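Local coordinates for P-granule scaffold (Caenorhabditis japonica, PDB 5W4A), which serves as a scaffold of germ (P) granules, its N-terminal domain probably contributing to granule assembly and mRNA repression, at residues 6-9 with 14-17. Sequence-based numbering, arbitrary orientation.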
loop_
_atom_site.group_PDB
_atom_site.type_symbol
_atom_site.label_atom_id
_atom_site.label_comp_id
_atom_site.label_asym_id
_atom_site.label_seq_id
_atom_site.Cartn_x
_atom_site.Cartn_y
_atom_site.Cartn_z
ATOM N N ARG C 6 17.338 4.230 -4.744
ATOM C CA ARG C 6 16.304 3.597 -5.560
ATOM C C ARG C 6 15.442 4.692 -6.173
ATOM O O ARG C 6 14.831 5.476 -5.440
ATOM C CB ARG C 6 15.438 2.667 -4.712
ATOM C CG ARG C 6 16.166 1.412 -4.206
ATOM C CD ARG C 6 15.217 0.461 -3.507
ATOM N NE ARG C 6 15.897 -0.825 -3.301
ATOM C CZ ARG C 6 16.711 -1.100 -2.280
ATOM N NH1 ARG C 6 16.918 -0.239 -1.301
ATOM N NH2 ARG C 6 17.316 -2.286 -2.224
ATOM N N GLU C 7 15.416 4.772 -7.503
ATOM C CA GLU C 7 14.690 5.819 -8.206
ATOM C C GLU C 7 13.818 5.243 -9.308
ATOM O O GLU C 7 14.300 4.477 -10.151
ATOM C CB GLU C 7 15.688 6.837 -8.787
ATOM C CG GLU C 7 16.513 7.507 -7.668
ATOM C CD GLU C 7 17.633 8.413 -8.178
ATOM O OE1 GLU C 7 18.414 7.989 -9.065
ATOM O OE2 GLU C 7 17.729 9.551 -7.677
ATOM N N ILE C 8 12.554 5.673 -9.332
ATOM C CA ILE C 8 11.646 5.375 -10.435
ATOM C C ILE C 8 12.051 6.250 -11.613
ATOM O O ILE C 8 12.404 7.431 -11.437
ATOM C CB ILE C 8 10.189 5.628 -10.026
ATOM C CG1 ILE C 8 9.809 4.630 -8.916
ATOM C CG2 ILE C 8 9.241 5.521 -11.226
ATOM C CD1 ILE C 8 8.487 4.901 -8.250
ATOM N N VAL C 9 12.000 5.680 -12.807
ATOM C CA VAL C 9 12.267 6.409 -14.043
ATOM C C VAL C 9 11.115 6.136 -15.015
ATOM O O VAL C 9 10.301 5.229 -14.834
ATOM C CB VAL C 9 13.621 6.034 -14.660
ATOM C CG1 VAL C 9 14.753 6.313 -13.675
ATOM C CG2 VAL C 9 13.646 4.576 -15.065
ATOM N N ILE C 14 5.954 4.756 -19.927
ATOM C CA ILE C 14 6.274 3.529 -19.209
ATOM C C ILE C 14 7.062 3.951 -17.965
ATOM O O ILE C 14 8.237 4.304 -18.048
ATOM C CB ILE C 14 7.050 2.511 -20.052
ATOM C CG1 ILE C 14 6.325 2.204 -21.386
ATOM C CG2 ILE C 14 7.208 1.236 -19.206
ATOM C CD1 ILE C 14 6.984 1.089 -22.231
ATOM N N ARG C 15 6.403 3.904 -16.806
ATOM C CA ARG C 15 6.996 4.205 -15.512
ATOM C C ARG C 15 7.459 2.904 -14.850
ATOM O O ARG C 15 6.696 1.929 -14.769
ATOM C CB ARG C 15 5.945 4.912 -14.660
ATOM C CG ARG C 15 6.313 5.190 -13.250
ATOM C CD ARG C 15 5.154 6.052 -12.627
ATOM N NE ARG C 15 5.226 6.085 -11.193
ATOM C CZ ARG C 15 5.864 6.979 -10.458
ATOM N NH1 ARG C 15 6.544 7.987 -11.011
ATOM N NH2 ARG C 15 5.802 6.858 -9.160
ATOM N N THR C 16 8.726 2.873 -14.427
ATOM C CA THR C 16 9.354 1.625 -13.992
ATOM C C THR C 16 10.439 1.879 -12.951
ATOM O O THR C 16 11.138 2.883 -12.985
ATOM C CB THR C 16 9.916 0.858 -15.210
ATOM O OG1 THR C 16 10.475 -0.393 -14.773
ATOM C CG2 THR C 16 10.969 1.618 -15.949
ATOM N N TYR C 17 10.540 0.962 -11.975
ATOM C CA TYR C 17 11.719 0.860 -11.115
ATOM C C TYR C 17 12.590 -0.320 -11.543
ATOM O O TYR C 17 13.799 -0.166 -11.766
ATOM C CB TYR C 17 11.336 0.715 -9.617
ATOM C CG TYR C 17 12.568 0.443 -8.836
ATOM C CD1 TYR C 17 13.533 1.435 -8.658
ATOM C CD2 TYR C 17 12.845 -0.839 -8.376
ATOM C CE1 TYR C 17 14.739 1.168 -8.061
ATOM C CE2 TYR C 17 14.037 -1.117 -7.759
ATOM C CZ TYR C 17 14.982 -0.110 -7.602
ATOM O OH TYR C 17 16.180 -0.351 -6.994
HETATM O O HOH W 1 15.076 2.361 -11.892
#
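R15 reaches back over I8: its CG lies anti to the backbone N (chi1 174°), and the extended chain brings one face of the guanidinium over the isoleucine, CG2 of I8 lying 3.7 Å from NH1 of R15 and CD1 of I8 3.4 Å from NH2. That NH2 is held by the carbonyl of L166 and a salt bridge to E136. T16 pairs with V9 through two nearly straight bonds, V9 N to T16 O and T16 N to V9 O, both 2.9 Å. This hydrogen-bonded antiparallel pair belongs to a two-stranded hairpin, 9-11 with 14-16, in an otherwise largely helical domain. On one face of it CG2 of V9 meets CG2 of T16 at 4.1 Å, while OG1 of T16 hydrogen-bonds OD1 of D171. Beyond the strand, a water donates to both E7 O and Y17 O, bridging the backbones. The Y17 ring turns its edge to the E7 carbonyl, CD1 of Y17 standing 3.5 Å from E7 O, and its OH lies 3.3 Å from CG of R6. OD2 of D79 hydrogen-bonds this hydroxyl and forms a salt bridge with NE of R6, whose NH1 pairs with D107. With an alanine here instead of the tyrosine, a gap would probably open beside the R6 chain and D79 would be left without its hydroxyl mate.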